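Local coordinates for DNA polymerase III, beta chain (Streptococcus pneumoniae, PDB 2AWA), which probably forms a ring-shaped dimer that encircles DNA and tethers DNA polymerases and other proteins to it, giving them processivity, at residues 287-292 / 323-328; 294-299 / 315-320; 300-305 / 339-344; 350-355 / 380-385. All blocks are in the same frame, centred on the assembly; numbering follows the deposited sequence.

All four contacts lie in the C-terminal domain and illustrate how chemistry varies with place in the fold. Contacts 1 and 3 are buried and reach strands 321-327 and 337-341, outermost within this chain in one four-stranded sheet, the former extended by the second subunit: contact 3 is backbone pairing topped by apolar packing, while contact 1 adds a charged pair. Contact 2, only partly buried, joins the loop after helix 280-294 to the same sheet and has no hydrogen bond across it. Contact 4, also buried, shares helix 343-351 with contact 3 but reaches a different sheet. Contacts 1 and 2 both touch the second subunit; contacts 3 and 4 do not.

Contact 1 (287-292 / 323-328); sequences MERARL and VNEEID
Arg289 of helix 280-294 and Glu325 of strand 321-327 form a side-on bidentate salt bridge, a polar fastening in what is otherwise a helix packed on an antiparallel sheet. Arg289 NE donates to Glu325 OE1 at 2.9 Å, and Arg289 NH2 donates to Glu325 OE2 at the same 2.9 Å. Both oxygens are approached on their syn sides, yet the guanidinium and carboxylate planes are 32° apart, so the two edges meet with a moderate twist. The glutamate gets there as an extended chain rising from the strand, whereas the arginine bends at chi3 (-60°) to bring NE and NH2 round together. Next to this pair the contact turns apolar. Val323 CG2 rests 4.2 Å from Arg289 O, against the helix backbone. Met287, modelled as selenomethionine, is folded at chi2 and chi3, so that its CE returns to touch Ile327 CD1 at 3.7 Å; its other neighbours include Leu346 and Phe341. Helix and strand run almost antiparallel, their short axes 9.1 Å apart. Val323, Asn324 and Glu325 also pair in an antiparallel ladder with a strand of the second subunit, so the sheet runs on across the interface. There Arg289 NH1 donates to Ser100 O of that neighbouring subunit. Each carboxylate oxygen is gripped twice: besides the arginine, Glu325 OE2 bonds Ser286 OG, and Glu325 OE1 bonds Ser123 OG of the second subunit.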
# COMPACT_ATOMS: atom_id res chain seq x y z
N MSE B 287 6.90 -8.25 22.86
CA MSE B 287 8.01 -8.59 21.99
C MSE B 287 8.23 -7.61 20.84
O MSE B 287 9.37 -7.41 20.40
CB MSE B 287 7.79 -9.98 21.44
CG MSE B 287 7.92 -11.05 22.49
SE MSE B 287 9.62 -10.93 23.52
CE MSE B 287 9.00 -9.93 25.13
N GLU B 288 7.15 -7.00 20.36
CA GLU B 288 7.21 -5.98 19.31
C GLU B 288 7.79 -4.68 19.81
O GLU B 288 8.48 -3.98 19.06
CB GLU B 288 5.82 -5.75 18.74
CG GLU B 288 5.23 -7.03 18.19
CD GLU B 288 4.30 -6.86 17.02
OE1 GLU B 288 4.68 -6.14 16.07
OE2 GLU B 288 3.22 -7.49 17.04
N ARG B 289 7.50 -4.35 21.06
CA ARG B 289 8.12 -3.21 21.72
C ARG B 289 9.61 -3.48 21.89
O ARG B 289 10.45 -2.68 21.49
CB ARG B 289 7.45 -2.95 23.09
CG ARG B 289 6.30 -1.91 23.05
CD ARG B 289 5.78 -1.53 24.45
NE ARG B 289 5.26 -2.68 25.19
CZ ARG B 289 4.01 -3.13 25.14
NH1 ARG B 289 3.10 -2.55 24.39
NH2 ARG B 289 3.67 -4.20 25.83
N ALA B 290 9.92 -4.62 22.49
CA ALA B 290 11.29 -5.10 22.57
C ALA B 290 12.00 -4.99 21.22
O ALA B 290 13.12 -4.54 21.14
CB ALA B 290 11.30 -6.52 23.05
N ARG B 291 11.33 -5.40 20.15
CA ARG B 291 11.96 -5.42 18.83
C ARG B 291 12.28 -4.03 18.25
O ARG B 291 13.27 -3.86 17.53
CB ARG B 291 11.12 -6.24 17.85
CG ARG B 291 11.74 -6.34 16.46
CD ARG B 291 11.08 -7.40 15.60
NE ARG B 291 9.72 -7.02 15.23
CZ ARG B 291 8.92 -7.77 14.49
NH1 ARG B 291 9.32 -8.94 14.02
NH2 ARG B 291 7.70 -7.33 14.23
N LEU B 292 11.46 -3.04 18.56
CA LEU B 292 11.76 -1.67 18.12
C LEU B 292 13.16 -1.26 18.49
O LEU B 292 13.82 -0.58 17.71
CB LEU B 292 10.80 -0.65 18.72
CG LEU B 292 9.42 -0.69 18.11
CD1 LEU B 292 8.49 0.18 18.89
CD2 LEU B 292 9.51 -0.27 16.67
N VAL B 323 14.86 -0.88 26.87
CA VAL B 323 13.51 -1.33 27.19
C VAL B 323 13.61 -2.16 28.45
O VAL B 323 14.42 -3.07 28.50
CB VAL B 323 12.93 -2.30 26.13
CG1 VAL B 323 11.51 -2.68 26.48
CG2 VAL B 323 12.93 -1.69 24.77
N ASN B 324 12.80 -1.83 29.46
CA ASN B 324 12.70 -2.62 30.69
C ASN B 324 11.22 -2.81 30.94
O ASN B 324 10.53 -1.87 31.31
CB ASN B 324 13.37 -1.87 31.85
CG ASN B 324 13.46 -2.70 33.12
OD1 ASN B 324 12.54 -3.43 33.47
ND2 ASN B 324 14.57 -2.57 33.83
N GLU B 325 10.71 -4.01 30.69
CA GLU B 325 9.28 -4.23 30.80
C GLU B 325 8.93 -5.47 31.61
O GLU B 325 9.46 -6.52 31.37
CB GLU B 325 8.66 -4.34 29.41
CG GLU B 325 7.15 -4.57 29.46
CD GLU B 325 6.46 -4.45 28.11
OE1 GLU B 325 6.96 -3.70 27.25
OE2 GLU B 325 5.41 -5.11 27.95
N GLU B 326 8.03 -5.32 32.58
CA GLU B 326 7.51 -6.48 33.29
C GLU B 326 6.35 -7.03 32.50
O GLU B 326 5.45 -6.29 32.14
CB GLU B 326 7.06 -6.15 34.71
CG GLU B 326 6.54 -7.41 35.41
CD GLU B 326 6.05 -7.18 36.83
OE1 GLU B 326 6.47 -6.17 37.46
OE2 GLU B 326 5.25 -8.03 37.30
N ILE B 327 6.36 -8.33 32.26
CA ILE B 327 5.31 -9.01 31.53
C ILE B 327 4.45 -9.83 32.51
O ILE B 327 4.98 -10.62 33.29
CB ILE B 327 5.92 -9.92 30.45
CG1 ILE B 327 6.80 -9.08 29.51
CG2 ILE B 327 4.82 -10.64 29.69
CD1 ILE B 327 7.76 -9.86 28.62
N ASP B 328 3.14 -9.61 32.45
CA ASP B 328 2.17 -10.33 33.26
C ASP B 328 1.99 -11.75 32.73
O ASP B 328 2.04 -11.98 31.51
CB ASP B 328 0.84 -9.57 33.32
CG ASP B 328 0.88 -8.37 34.28

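Contact 2 (294-299 / 315-320); sequences SSATQN and VHSPEV
Ser294 faces Val315 with their CA atoms 6.0 Å apart, at the point where helix 280-294 gives way to a type I beta turn, Ser294 to Thr297, closed by a bond from Thr297 N to Ser294 O of 3.1 Å. This turn is laid beside the end of strand 310-317 and the bend that follows it, which carries its own backbone bond from Val320 N to Ser317 O. At the helix end, Val315 projects CG1 toward the serine, 3.8 Å from Ser294 CB. Farther out, Ala296 CB touches two partners of different kinds: Ser317 OG at 3.4 Å and Val320 CG2 at 4.1 Å. The serine hydroxyl is delivered to that methyl because OG swings anti to the backbone N (chi1 -176°), extending from the strand toward the turn. Thr297 OG1 stands 3.8 Å from Ser317 OG, too far for the two hydroxyls to bond. Two serines of the turn bond back to helix 280-294: Ser295 OG to Arg291 O and, weakly, Ser294 OG to Ala290 O. Val320 has a further neighbour in Phe93 of the second subunit. Between the two segments no hydrogen bond forms, which suggests that the fit relies mainly on the shapes of a few small side chains rather than on directional bonding.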
# COMPACT_ATOMS: atom_id res chain seq x y z
N SER B 294 15.68 -3.53 19.75
CA SER B 294 16.69 -4.55 19.50
C SER B 294 17.09 -4.59 18.03
O SER B 294 18.19 -5.00 17.72
CB SER B 294 16.26 -5.94 19.98
OG SER B 294 15.18 -6.45 19.22
N SER B 295 16.21 -4.14 17.14
CA SER B 295 16.53 -4.13 15.71
C SER B 295 17.46 -3.00 15.30
O SER B 295 17.99 -3.02 14.19
CB SER B 295 15.27 -4.11 14.85
OG SER B 295 14.36 -3.13 15.29
N ALA B 296 17.69 -2.03 16.18
CA ALA B 296 18.78 -1.07 15.97
C ALA B 296 20.18 -1.74 16.07
O ALA B 296 21.14 -1.24 15.49
CB ALA B 296 18.66 0.10 16.96
N THR B 297 20.28 -2.85 16.80
CA THR B 297 21.52 -3.65 16.89
C THR B 297 21.52 -4.73 15.81
O THR B 297 20.46 -5.13 15.33
CB THR B 297 21.63 -4.42 18.26
OG1 THR B 297 20.93 -3.72 19.31
CG2 THR B 297 23.10 -4.67 18.63
N GLN B 298 22.71 -5.23 15.44
CA GLN B 298 22.80 -6.43 14.59
C GLN B 298 22.45 -7.70 15.40
O GLN B 298 21.59 -8.49 14.98
CB GLN B 298 24.19 -6.57 13.92
CG GLN B 298 24.25 -6.08 12.47
CD GLN B 298 23.59 -7.03 11.48
N ASN B 299 23.11 -7.89 16.56
CA ASN B 299 22.76 -9.00 17.49
C ASN B 299 21.23 -9.11 17.60
O ASN B 299 20.66 -10.19 17.46
CB ASN B 299 23.39 -8.79 18.90
CG ASN B 299 23.09 -9.96 19.90
OD1 ASN B 299 22.78 -9.73 21.08
ND2 ASN B 299 23.20 -11.21 19.43
N VAL B 315 16.09 -4.89 26.72
CA VAL B 315 16.87 -4.63 25.53
C VAL B 315 17.74 -3.44 25.84
O VAL B 315 17.26 -2.45 26.38
CB VAL B 315 15.97 -4.27 24.32
CG1 VAL B 315 16.82 -3.92 23.09
CG2 VAL B 315 14.98 -5.43 23.99
N HIS B 316 19.01 -3.52 25.49
CA HIS B 316 19.88 -2.38 25.57
C HIS B 316 20.51 -2.11 24.24
O HIS B 316 21.38 -2.83 23.82
CB HIS B 316 20.98 -2.60 26.60
CG HIS B 316 21.85 -1.40 26.76
ND1 HIS B 316 22.99 -1.20 26.00
CD2 HIS B 316 21.75 -0.33 27.57
CE1 HIS B 316 23.56 -0.06 26.35
NE2 HIS B 316 22.83 0.48 27.31
N SER B 317 20.09 -1.03 23.60
CA SER B 317 20.67 -0.61 22.32
C SER B 317 21.49 0.65 22.52
O SER B 317 20.95 1.75 22.55
CB SER B 317 19.55 -0.40 21.31
OG SER B 317 20.12 -0.10 20.06
N PRO B 318 22.81 0.52 22.63
CA PRO B 318 23.57 1.70 23.00
C PRO B 318 23.44 2.76 21.92
O PRO B 318 23.29 2.43 20.74
CB PRO B 318 25.02 1.21 23.12
CG PRO B 318 24.96 -0.28 23.05
CD PRO B 318 23.67 -0.66 22.40
N GLU B 319 23.46 4.01 22.35
CA GLU B 319 23.28 5.15 21.46
C GLU B 319 21.80 5.43 21.14
O GLU B 319 21.47 6.57 20.78
CB GLU B 319 24.09 4.98 20.16
N VAL B 320 20.93 4.43 21.29
CA VAL B 320 19.52 4.55 20.90
C VAL B 320 18.54 4.47 22.06
O VAL B 320 17.67 5.33 22.17
CB VAL B 320 19.13 3.49 19.85
CG1 VAL B 320 17.70 3.79 19.30
CG2 VAL B 320 20.20 3.46 18.72

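Contact 3 (300-305 / 339-344); sequences GTVKLE and ISFNPT
The ring of Phe341 has Leu304 at its edge, with Leu304 CG 3.9 Å from Phe341 CE2, and Phe369 adds an edge-to-face ring contact. Val302 and Phe341 lie side by side, their side chains pointing the same way, although the exact approach of Val302 CG1 to the ring is doubtful. This packing tops an antiparallel beta ladder between strands 302-307 and 337-341, at one side of a four-stranded sheet. Val302 and Phe341 are a hydrogen-bonded pair, Val302 N giving to Phe341 O at 3.0 Å and Phe341 N returning the bond to Val302 O. Leu304 and Ile339 repeat this reciprocal pattern, the shorter bond being Leu304 N to Ile339 O at 2.7 Å. Phe341 CG sits between the backbone N and the carbonyl carbon (chi1 47°), a torsion that runs the side chain beside that of Val302. Pro343, at the start of the next helix, also reaches Val302, its CB lying 4.0 Å from Val302 CG1. The other face carries Lys303 and Ser340, a non-hydrogen-bonded pair in which the lysine CB, CG and CD pass Ser340 OG while the amine leads away. One water ties Ser340 OG, at 2.7 Å, to Thr301 OG1, to which it donates; that hydroxyl also bonds Asn299 OD1. Beyond the strand, Asn342 is the N-cap of helix 343-351: Asn342 OD1 accepts from Thr344 N at 2.9 Å, with the donor lying 42° out of the carbonyl plane.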
# COMPACT_ATOMS: atom_id res chain seq x y z
N GLY B 300 20.59 -7.96 17.84
CA GLY B 300 19.15 -7.86 17.87
C GLY B 300 18.43 -8.89 18.70
O GLY B 300 17.55 -9.58 18.20
N THR B 301 18.78 -8.97 19.99
CA THR B 301 18.10 -9.85 20.92
C THR B 301 17.38 -9.18 22.08
O THR B 301 17.73 -8.13 22.53
CB THR B 301 19.06 -10.86 21.54
OG1 THR B 301 20.13 -10.16 22.17
CG2 THR B 301 19.58 -11.80 20.49
N VAL B 302 16.35 -9.85 22.55
CA VAL B 302 15.62 -9.50 23.75
C VAL B 302 16.09 -10.50 24.81
O VAL B 302 16.42 -11.64 24.49
CB VAL B 302 14.06 -9.60 23.51
CG1 VAL B 302 13.61 -11.06 23.36
CG2 VAL B 302 13.28 -8.95 24.63
N LYS B 303 16.14 -10.06 26.05
CA LYS B 303 16.57 -10.86 27.17
C LYS B 303 15.38 -11.00 28.08
O LYS B 303 14.87 -10.00 28.57
CB LYS B 303 17.74 -10.18 27.89
CG LYS B 303 18.10 -10.79 29.26
CD LYS B 303 19.61 -10.70 29.60
CE LYS B 303 20.12 -9.30 29.86
NZ LYS B 303 19.51 -8.65 31.06
N LEU B 304 14.92 -12.23 28.27
CA LEU B 304 13.91 -12.52 29.27
C LEU B 304 14.63 -12.84 30.54
O LEU B 304 15.55 -13.66 30.54
CB LEU B 304 13.03 -13.71 28.89
CG LEU B 304 11.76 -13.44 28.11
CD1 LEU B 304 10.89 -14.68 28.11
CD2 LEU B 304 11.01 -12.28 28.73
N GLU B 305 14.21 -12.17 31.62
CA GLU B 305 14.69 -12.49 32.95
C GLU B 305 13.52 -13.03 33.77
O GLU B 305 12.47 -12.43 33.84
CB GLU B 305 15.29 -11.24 33.59
CG GLU B 305 16.14 -11.51 34.82
CD GLU B 305 16.19 -10.31 35.75
OE1 GLU B 305 16.31 -9.17 35.24
OE2 GLU B 305 16.11 -10.49 36.99
N ILE B 339 17.44 -15.71 29.71
CA ILE B 339 17.60 -16.23 28.35
C ILE B 339 17.37 -15.13 27.31
O ILE B 339 16.51 -14.28 27.49
CB ILE B 339 16.66 -17.44 28.13
CG1 ILE B 339 16.95 -18.12 26.81
CG2 ILE B 339 15.19 -17.03 28.22
CD1 ILE B 339 16.28 -19.46 26.69
N SER B 340 18.19 -15.13 26.26
CA SER B 340 18.11 -14.16 25.16
C SER B 340 17.85 -14.88 23.85
O SER B 340 18.37 -15.95 23.61
CB SER B 340 19.41 -13.37 25.04
OG SER B 340 19.58 -12.51 26.15
N PHE B 341 17.03 -14.26 23.01
CA PHE B 341 16.62 -14.83 21.74
C PHE B 341 16.29 -13.70 20.80
O PHE B 341 16.26 -12.51 21.20
CB PHE B 341 15.40 -15.76 21.89
CG PHE B 341 14.27 -15.19 22.73
CD1 PHE B 341 13.31 -14.38 22.16
CD2 PHE B 341 14.18 -15.48 24.08
CE1 PHE B 341 12.28 -13.85 22.93
CE2 PHE B 341 13.17 -14.95 24.84
CZ PHE B 341 12.21 -14.12 24.27
N ASN B 342 16.07 -14.07 19.55
CA ASN B 342 15.60 -13.15 18.53
C ASN B 342 14.09 -12.96 18.70
O ASN B 342 13.33 -13.92 18.63
CB ASN B 342 15.93 -13.71 17.15
CG ASN B 342 15.53 -12.80 16.01
OD1 ASN B 342 14.76 -11.86 16.17
ND2 ASN B 342 16.03 -13.12 14.82
N PRO B 343 13.65 -11.72 18.96
CA PRO B 343 12.24 -11.53 19.23
C PRO B 343 11.34 -11.76 18.01
O PRO B 343 10.15 -12.03 18.18
CB PRO B 343 12.17 -10.08 19.71
CG PRO B 343 13.33 -9.41 19.05
CD PRO B 343 14.41 -10.45 19.04
N THR B 344 11.90 -11.68 16.80
CA THR B 344 11.10 -11.86 15.60
C THR B 344 10.59 -13.30 15.56
O THR B 344 9.44 -13.53 15.22
CB THR B 344 11.88 -11.53 14.32
OG1 THR B 344 12.26 -10.14 14.32
CG2 THR B 344 11.07 -11.78 13.09
O HOH W 1 20.09 -10.06 25.06

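Contact 4 (350-355 / 380-385); sequences LKALNS and FMQLIT
The antiparallel sheet that runs on from the central into the C-terminal part of the chain includes strand 379-384, whose Phe380 and Gln382 turn inward onto Ala352 and Leu353, at the C-terminal end region of helix 343-351. This is a helix-to-sheet junction, and it illustrates how such a junction can be made without close backbones: the nearest CA pair, Leu353 and Phe380, is still 8.8 Å apart, and side chains bridge the gap. Phe380, with CG anti to the backbone N (chi1 176°), reaches across from the strand and brings the CE2-CZ side of its ring down on both neighbours. Phe380 CE2 lies 3.7 Å from Leu353 CD2, the two side chains meeting at a slant. Phe380 CZ lies 4.0 Å from Ala352 CB, while the carbonyl oxygen of Ala352 comes obliquely to the same ring. Within segment 350-355, Leu353 N bonds Leu350 O at 2.8 Å. Around these side chains, Leu353 also touches Val280 of helix 280-294, and Phe163 from a loop packs on Ala352 and Gln382. Strand 196-203, the sheet neighbour of strand 379-384, brings Ser198 and Lys200 against Phe380. Gln382 brings an amide into this largely apolar setting on an extended chain: its NE2 rests 3.9 Å from Leu353 CD2 and is hydrogen-bonded to the backbone oxygen of Ser349.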
# COMPACT_ATOMS: atom_id res chain seq x y z
N LEU B 350 4.09 -16.71 17.75
CA LEU B 350 2.87 -16.28 18.40
C LEU B 350 1.79 -16.01 17.37
O LEU B 350 0.69 -16.55 17.49
CB LEU B 350 3.13 -15.08 19.30
CG LEU B 350 3.97 -15.47 20.53
CD1 LEU B 350 4.46 -14.23 21.25
CD2 LEU B 350 3.19 -16.38 21.51
N LYS B 351 2.11 -15.23 16.34
CA LYS B 351 1.19 -14.98 15.23
C LYS B 351 0.66 -16.28 14.64
O LYS B 351 -0.40 -16.30 14.06
CB LYS B 351 1.85 -14.16 14.12
CG LYS B 351 2.04 -12.66 14.44
CD LYS B 351 2.58 -11.87 13.23
CE LYS B 351 2.02 -10.41 13.16
NZ LYS B 351 2.70 -9.42 14.09
N ALA B 352 1.40 -17.36 14.78
CA ALA B 352 0.95 -18.64 14.23
C ALA B 352 -0.11 -19.33 15.08
O ALA B 352 -0.77 -20.22 14.60
CB ALA B 352 2.12 -19.58 14.02
N LEU B 353 -0.27 -18.92 16.33
CA LEU B 353 -1.22 -19.58 17.21
C LEU B 353 -2.62 -19.03 17.02
O LEU B 353 -2.78 -17.84 16.72
CB LEU B 353 -0.81 -19.42 18.68
CG LEU B 353 0.60 -19.90 19.02
CD1 LEU B 353 1.05 -19.25 20.32
CD2 LEU B 353 0.67 -21.40 19.11
N ASN B 354 -3.63 -19.90 17.17
CA ASN B 354 -5.02 -19.48 17.20
C ASN B 354 -5.61 -19.45 18.63
O ASN B 354 -6.79 -19.20 18.81
CB ASN B 354 -5.87 -20.39 16.29
CG ASN B 354 -5.42 -20.33 14.82
OD1 ASN B 354 -5.25 -19.24 14.25
ND2 ASN B 354 -5.26 -21.51 14.19
N SER B 355 -4.78 -19.68 19.65
CA SER B 355 -5.25 -19.79 21.03
C SER B 355 -5.04 -18.53 21.85
O SER B 355 -4.14 -17.73 21.58
CB SER B 355 -4.57 -20.96 21.74
OG SER B 355 -3.20 -20.74 21.88
N PHE B 380 0.48 -29.12 17.97
CA PHE B 380 1.14 -28.03 17.28
C PHE B 380 2.25 -27.54 18.19
O PHE B 380 1.99 -27.03 19.27
CB PHE B 380 0.13 -26.92 16.94
CG PHE B 380 0.75 -25.69 16.31
CD1 PHE B 380 1.88 -25.79 15.49
CD2 PHE B 380 0.20 -24.43 16.54
CE1 PHE B 380 2.44 -24.67 14.93
CE2 PHE B 380 0.75 -23.31 15.97
CZ PHE B 380 1.88 -23.42 15.16
N MSE B 381 3.48 -27.72 17.71
CA MSE B 381 4.70 -27.66 18.49
C MSE B 381 5.73 -26.76 17.78
O MSE B 381 5.95 -26.89 16.58
CB MSE B 381 5.23 -29.10 18.59
CG MSE B 381 6.74 -29.27 18.81
SE MSE B 381 7.19 -28.84 20.65
CE MSE B 381 6.24 -30.41 21.60
N GLN B 382 6.37 -25.85 18.50
CA GLN B 382 7.40 -25.01 17.91
C GLN B 382 8.62 -24.97 18.80
O GLN B 382 8.52 -25.23 19.99
CB GLN B 382 6.89 -23.59 17.69
CG GLN B 382 5.72 -23.53 16.75
CD GLN B 382 5.18 -22.13 16.60
OE1 GLN B 382 5.78 -21.30 15.92
NE2 GLN B 382 4.04 -21.86 17.22
N LEU B 383 9.75 -24.64 18.18
CA LEU B 383 11.07 -24.58 18.82
C LEU B 383 11.80 -23.31 18.40
O LEU B 383 11.73 -22.92 17.24
CB LEU B 383 11.96 -25.74 18.37
CG LEU B 383 11.84 -27.09 19.01
CD1 LEU B 383 12.82 -28.01 18.31
CD2 LEU B 383 12.16 -27.00 20.48
N ILE B 384 12.54 -22.73 19.33
CA ILE B 384 13.33 -21.56 19.09
C ILE B 384 14.67 -21.71 19.79
O ILE B 384 14.73 -21.98 21.00
CB ILE B 384 12.65 -20.29 19.63
CG1 ILE B 384 11.40 -20.00 18.81
CG2 ILE B 384 13.59 -19.12 19.52
CD1 ILE B 384 10.57 -18.88 19.36
N THR B 385 15.73 -21.52 19.03
CA THR B 385 17.08 -21.66 19.56
C THR B 385 17.45 -20.32 20.11
O THR B 385 17.30 -19.33 19.43
CB THR B 385 18.07 -22.05 18.47
OG1 THR B 385 17.64 -23.27 17.84
CG2 THR B 385 19.44 -22.26 19.08